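Local coordinates for 2,3,4,5-tetrahydropyridine-2,6-dicarboxylate N-succinyltransferase (Campylobacter jejuni, PDB 2RIJ), which probably transfers the succinyl group of succinyl-CoA to tetrahydrodipicolinate, the first step of the succinylase branch of L-lysine biosynthesis, at residues K26-A31 with L50-Q55; A78-Q83 with E134-E139. One frame throughout, in Å; residues are numbered along the deposited sequence. Where two conformers were deposited one is given.

Both contacts lie in the N-terminal part of the chain and reach the same antiparallel sheet. The chain enters it on strand 27-35 and returns through strands 43-48 and 52-53. Contact 1 closes this short excursion, pairing 26-31 with 50-55. After helix 57-69 the chain runs into strand 80-84, where contact 2 opens. Two further helices and strand 124-129 follow, and contact 2 closes where 134-139 leads into helix 138-149. The two loops follow one another and neither nest nor cross. Strand 124-129 pairs with both 27-35 and 80-84, so it links the contacts. Their centres are about 13 Å apart, without direct touch.

Contact 1. Residues K26-A31 with L50-Q55; sequences KAFGIA and LINYEQ
The side-chain amide of Asn52 is stacked on one face of the Phe28 ring, the two planes only 10° apart. Its CB sits over the same face, 3.6 Å from the ring centroid, as a CH-pi contact. Gln55 O lies at the ring edge, 3.4 Å from Phe28 CE1. The Tyr53 ring meets Ala27 CB at its edge. Phe28 and Asn52 form a hydrogen-bonded pair of two antiparallel strands, and Ala27 and Tyr53 a non-hydrogen-bonded one. With chi1 at 74°, Phe28 CG lies between its backbone N and carbonyl carbon, which helps to place the ring over Asn52. Phe28 O accepts twice: from Asn52 N at 3.0 Å and from Asn52 ND2 at 3.2 Å, the latter from above the carbonyl plane. Asn108 and Asn56 also bond the Asn52 amide, through ND2 and OD1 respectively, so its rotation is well fixed. On the other side of strand 27-35, Lys26 and Ala27 both face Leu129 in a classic beta bulge. Beyond the paired residues, Glu54 N bonds Lys26 O at 2.7 Å. The Lys26 and Glu54 side chains run alongside each other in a long salt bridge, and a water joins Lys26 NZ to Glu54 OE2, 2.6 Å from each.

Contact 2. Residues A78-Q83 with E134-E139; sequences ASEFVQ and EPLSVE
Glu80 reaches Leu136 and Ser137 because its chi1 of 67° sets CG between the backbone N and the carbonyl carbon and the chain beyond is extended (chi2 178°). Ser137 OG has a like first torsion, and it meets Glu80 OE2 on the syn side at 2.8 Å. The other oxygen, Glu80 OE1, accepts from Leu136 N at 2.9 Å, a bond that arrives from above the carboxylate plane. Ser140 OG also bonds Glu80 OE1. A water sits between Glu80 OE1, 2.8 Å away, Ser79 OG and Glu134 O. It has more acceptors in reach than protons, so not every link need be made at once. Both carboxylate oxygens are therefore gripped, and the nearby helix start would probably favour the charged form. Leu136 packs its CB against the carboxylate, 3.7 Å from Glu80 OE2. Farther along, the side chains of Val82 and Glu139 cross at about a right angle. Val82 CG1 touches Glu139 CD at 3.7 Å, while Val82 CG2 lies 3.5 Å from Ser137 OG. Strand 80-84 is thereby joined to the loop before helix 138-149 and to its first turn. Ser137 OG also caps Ser140 N. This is a serine N-cap, with a glutamate from a neighbouring strand holding the capping hydroxyl.

Contact 1. Residues K26-A31 with L50-Q55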
loop_
_atom_site.group_PDB
_atom_site.type_symbol
_atom_site.label_atom_id
_atom_site.label_comp_id
_atom_site.label_asym_id
_atom_site.label_seq_id
_atom_site.Cartn_x
_atom_site.Cartn_y
_atom_site.Cartn_z
ATOM N N LYS A 26 -1.155 -59.825 -9.188
ATOM C CA LYS A 26 -0.491 -58.638 -9.681
ATOM C C LYS A 26 0.701 -58.259 -8.799
ATOM O O LYS A 26 1.638 -57.637 -9.278
ATOM C CB LYS A 26 -1.489 -57.496 -9.752
ATOM C CG LYS A 26 -2.694 -57.868 -10.610
ATOM C CD LYS A 26 -3.554 -56.675 -11.005
ATOM C CE LYS A 26 -4.577 -57.062 -12.122
ATOM N NZ LYS A 26 -4.009 -57.980 -13.187
ATOM N N ALA A 27 0.635 -58.604 -7.513
ATOM C CA ALA A 27 1.731 -58.387 -6.561
ATOM C C ALA A 27 1.722 -59.513 -5.570
ATOM O O ALA A 27 0.646 -60.004 -5.183
ATOM C CB ALA A 27 1.563 -57.081 -5.813
ATOM N N PHE A 28 2.901 -59.925 -5.150
ATOM C CA PHE A 28 3.029 -60.925 -4.105
ATOM C C PHE A 28 4.387 -60.934 -3.404
ATOM O O PHE A 28 5.424 -60.507 -3.935
ATOM C CB PHE A 28 2.695 -62.339 -4.637
ATOM C CG PHE A 28 3.757 -62.934 -5.520
ATOM C CD1 PHE A 28 3.788 -62.659 -6.884
ATOM C CD2 PHE A 28 4.727 -63.800 -4.993
ATOM C CE1 PHE A 28 4.777 -63.208 -7.699
ATOM C CE2 PHE A 28 5.724 -64.338 -5.796
ATOM C CZ PHE A 28 5.729 -64.067 -7.156
ATOM N N GLY A 29 4.364 -61.479 -2.204
ATOM C CA GLY A 29 5.557 -61.820 -1.483
ATOM C C GLY A 29 5.243 -62.571 -0.211
ATOM O O GLY A 29 4.081 -62.861 0.082
ATOM N N ILE A 30 6.300 -62.896 0.520
ATOM C CA ILE A 30 6.218 -63.550 1.807
ATOM C C ILE A 30 6.721 -62.598 2.905
ATOM O O ILE A 30 7.859 -62.101 2.856
ATOM C CB ILE A 30 7.022 -64.888 1.822
ATOM C CG1 ILE A 30 6.465 -65.879 0.820
ATOM C CG2 ILE A 30 7.032 -65.523 3.230
ATOM C CD1 ILE A 30 7.400 -67.138 0.618
ATOM N N ALA A 31 5.881 -62.393 3.901
ATOM C CA ALA A 31 6.175 -61.550 5.031
ATOM C C ALA A 31 6.484 -62.322 6.308
ATOM O O ALA A 31 5.861 -63.332 6.587
ATOM C CB ALA A 31 4.991 -60.634 5.295
ATOM N N LEU A 50 11.533 -59.379 -0.357
ATOM C CA LEU A 50 11.366 -59.466 -1.818
ATOM C C LEU A 50 9.923 -59.134 -2.152
ATOM O O LEU A 50 9.004 -59.697 -1.560
ATOM C CB LEU A 50 11.658 -60.875 -2.350
ATOM C CG LEU A 50 13.086 -61.412 -2.418
ATOM C CD1 LEU A 50 13.061 -62.933 -2.727
ATOM C CD2 LEU A 50 13.940 -60.630 -3.432
ATOM N N ILE A 51 9.736 -58.203 -3.075
ATOM C CA ILE A 51 8.437 -57.808 -3.570
ATOM C C ILE A 51 8.392 -58.123 -5.045
ATOM O O ILE A 51 9.287 -57.755 -5.825
ATOM C CB ILE A 51 8.213 -56.264 -3.411
ATOM C CG1 ILE A 51 8.409 -55.835 -1.977
ATOM C CG2 ILE A 51 6.846 -55.822 -3.951
ATOM C CD1 ILE A 51 7.331 -56.426 -1.043
ATOM N N ASN A 52 7.323 -58.788 -5.429
ATOM C CA ASN A 52 7.095 -59.137 -6.820
ATOM C C ASN A 52 5.922 -58.282 -7.289
ATOM O O ASN A 52 4.870 -58.234 -6.622
ATOM C CB ASN A 52 6.777 -60.626 -6.947
ATOM C CG ASN A 52 7.940 -61.514 -6.567
ATOM O OD1 ASN A 52 8.820 -61.764 -7.373
ATOM N ND2 ASN A 52 7.930 -62.015 -5.343
ATOM N N TYR A 53 6.118 -57.548 -8.381
ATOM C CA TYR A 53 5.024 -56.757 -8.985
ATOM C C TYR A 53 4.956 -57.096 -10.458
ATOM O O TYR A 53 5.900 -56.859 -11.173
ATOM C CB TYR A 53 5.226 -55.253 -8.809
ATOM C CG TYR A 53 4.101 -54.468 -9.421
ATOM C CD1 TYR A 53 2.830 -54.488 -8.843
ATOM C CD2 TYR A 53 4.278 -53.762 -10.587
ATOM C CE1 TYR A 53 1.791 -53.803 -9.411
ATOM C CE2 TYR A 53 3.211 -53.089 -11.179
ATOM C CZ TYR A 53 1.990 -53.127 -10.577
ATOM O OH TYR A 53 0.937 -52.481 -11.131
ATOM N N GLU A 54 3.848 -57.669 -10.895
ATOM C CA GLU A 54 3.623 -58.002 -12.305
ATOM C C GLU A 54 4.809 -58.781 -12.913
ATOM O O GLU A 54 5.290 -58.498 -14.012
ATOM C CB GLU A 54 3.226 -56.746 -13.116
ATOM C CG GLU A 54 1.892 -56.107 -12.659
ATOM C CD GLU A 54 0.657 -56.862 -13.155
ATOM O OE1 GLU A 54 0.816 -57.963 -13.717
ATOM O OE2 GLU A 54 -0.473 -56.349 -12.986
ATOM N N GLN A 55 5.239 -59.823 -12.194
ATOM C CA GLN A 55 6.426 -60.577 -12.547
ATOM C C GLN A 55 6.436 -61.888 -11.781
ATOM O O GLN A 55 5.736 -62.009 -10.769
ATOM C CB GLN A 55 7.692 -59.791 -12.170
ATOM C CG GLN A 55 7.875 -59.613 -10.689
ATOM C CD GLN A 55 8.916 -58.628 -10.345
ATOM O OE1 GLN A 55 8.759 -57.806 -9.415
ATOM N NE2 GLN A 55 10.015 -58.674 -11.093
HETATM O O HOH W 1 -2.420 -56.665 -14.692
HETATM O O HOH W 2 8.912 -62.228 -0.721
HETATM O O HOH W 3 10.139 -61.666 1.645
#

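Contact 2. Residues A78-Q83 with E134-E139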
loop_
_atom_site.group_PDB
_atom_site.type_symbol
_atom_site.label_atom_id
_atom_site.label_comp_id
_atom_site.label_asym_id
_atom_site.label_seq_id
_atom_site.Cartn_x
_atom_site.Cartn_y
_atom_site.Cartn_z
ATOM N N ALA A 78 -11.675 -62.436 -4.907
ATOM C CA ALA A 78 -11.366 -61.447 -3.879
ATOM C C ALA A 78 -10.196 -60.620 -4.392
ATOM O O ALA A 78 -9.521 -61.019 -5.357
ATOM C CB ALA A 78 -11.026 -62.139 -2.559
ATOM N N SER A 79 -9.975 -59.446 -3.805
ATOM C CA SER A 79 -8.900 -58.560 -4.262
ATOM C C SER A 79 -7.521 -59.022 -3.796
ATOM O O SER A 79 -6.490 -58.592 -4.313
ATOM C CB SER A 79 -9.125 -57.112 -3.794
ATOM O OG SER A 79 -9.376 -57.055 -2.413
ATOM N N GLU A 80 -7.500 -59.884 -2.796
ATOM C CA GLU A 80 -6.248 -60.266 -2.176
ATOM C C GLU A 80 -6.382 -61.630 -1.551
ATOM O O GLU A 80 -7.503 -62.122 -1.354
ATOM C CB GLU A 80 -5.864 -59.221 -1.098
ATOM C CG GLU A 80 -6.816 -59.216 0.100
ATOM C CD GLU A 80 -6.387 -58.218 1.146
ATOM O OE1 GLU A 80 -6.379 -57.004 0.831
ATOM O OE2 GLU A 80 -6.101 -58.653 2.288
ATOM N N PHE A 81 -5.236 -62.235 -1.259
ATOM C CA PHE A 81 -5.168 -63.518 -0.561
ATOM C C PHE A 81 -3.975 -63.500 0.376
ATOM O O PHE A 81 -2.866 -63.119 -0.016
ATOM C CB PHE A 81 -5.166 -64.705 -1.567
ATOM C CG PHE A 81 -4.839 -66.033 -0.946
ATOM C CD1 PHE A 81 -5.801 -66.759 -0.257
ATOM C CD2 PHE A 81 -3.574 -66.577 -1.071
ATOM C CE1 PHE A 81 -5.495 -67.994 0.306
ATOM C CE2 PHE A 81 -3.265 -67.809 -0.508
ATOM C CZ PHE A 81 -4.241 -68.518 0.177
ATOM N N VAL A 82 -4.244 -63.839 1.642
ATOM C CA VAL A 82 -3.252 -63.891 2.698
ATOM C C VAL A 82 -3.367 -65.230 3.401
ATOM O O VAL A 82 -4.458 -65.641 3.770
ATOM C CB VAL A 82 -3.492 -62.764 3.729
ATOM C CG1 VAL A 82 -2.480 -62.803 4.851
ATOM C CG2 VAL A 82 -3.496 -61.379 3.037
ATOM N N GLN A 83 -2.250 -65.910 3.620
ATOM C CA GLN A 83 -2.287 -67.191 4.321
ATOM C C GLN A 83 -0.980 -67.488 4.999
ATOM O O GLN A 83 0.076 -67.359 4.388
ATOM C CB GLN A 83 -2.582 -68.311 3.312
ATOM C CG GLN A 83 -3.042 -69.631 3.915
ATOM C CD GLN A 83 -4.502 -69.609 4.377
ATOM O OE1 GLN A 83 -5.288 -68.742 4.007
ATOM N NE2 GLN A 83 -4.841 -70.545 5.209
ATOM N N GLU A 134 -9.206 -51.554 -2.018
ATOM C CA GLU A 134 -8.919 -51.255 -0.648
ATOM C C GLU A 134 -8.340 -52.481 0.039
ATOM O O GLU A 134 -8.823 -53.606 -0.155
ATOM C CB GLU A 134 -10.181 -50.892 0.089
ATOM C CG GLU A 134 -10.822 -49.618 -0.333
ATOM C CD GLU A 134 -11.995 -49.252 0.596
ATOM O OE1 GLU A 134 -12.481 -50.160 1.344
ATOM O OE2 GLU A 134 -12.393 -48.054 0.576
ATOM N N PRO A 135 -7.311 -52.270 0.861
ATOM C CA PRO A 135 -6.737 -53.369 1.604
ATOM C C PRO A 135 -7.738 -53.943 2.598
ATOM O O PRO A 135 -8.513 -53.206 3.194
ATOM C CB PRO A 135 -5.544 -52.723 2.339
ATOM C CG PRO A 135 -5.848 -51.253 2.374
ATOM C CD PRO A 135 -6.614 -50.987 1.117
ATOM N N LEU A 136 -7.703 -55.257 2.778
ATOM C CA LEU A 136 -8.556 -55.899 3.750
ATOM C C LEU A 136 -7.813 -56.424 4.948
ATOM O O LEU A 136 -8.408 -56.987 5.858
ATOM C CB LEU A 136 -9.294 -57.019 3.060
ATOM C CG LEU A 136 -10.113 -56.567 1.852
ATOM C CD1 LEU A 136 -10.631 -57.789 1.162
ATOM C CD2 LEU A 136 -11.234 -55.651 2.316
ATOM N N SER A 137 -6.495 -56.273 4.946
ATOM C CA SER A 137 -5.671 -56.864 5.996
ATOM C C SER A 137 -4.479 -55.991 6.275
ATOM O O SER A 137 -4.059 -55.227 5.416
ATOM C CB SER A 137 -5.213 -58.275 5.619
ATOM O OG SER A 137 -4.408 -58.333 4.452
ATOM N N VAL A 138 -3.918 -56.144 7.472
ATOM C CA VAL A 138 -2.631 -55.558 7.809
ATOM C C VAL A 138 -1.573 -56.006 6.795
ATOM O O VAL A 138 -0.786 -55.203 6.301
ATOM C CB VAL A 138 -2.190 -55.906 9.229
ATOM C CG1 VAL A 138 -0.799 -55.317 9.499
ATOM C CG2 VAL A 138 -3.230 -55.379 10.264
ATOM N N GLU A 139 -1.572 -57.285 6.475
ATOM C CA GLU A 139 -0.605 -57.841 5.546
ATOM C C GLU A 139 -0.659 -57.158 4.164
ATOM O O GLU A 139 0.383 -56.874 3.561
ATOM C CB GLU A 139 -0.831 -59.366 5.399
ATOM C CG GLU A 139 -0.562 -60.196 6.675
ATOM C CD GLU A 139 -1.790 -60.439 7.576
ATOM O OE1 GLU A 139 -2.733 -59.596 7.652
ATOM O OE2 GLU A 139 -1.783 -61.487 8.261
HETATM O O HOH W 4 -7.264 -55.649 -1.404
#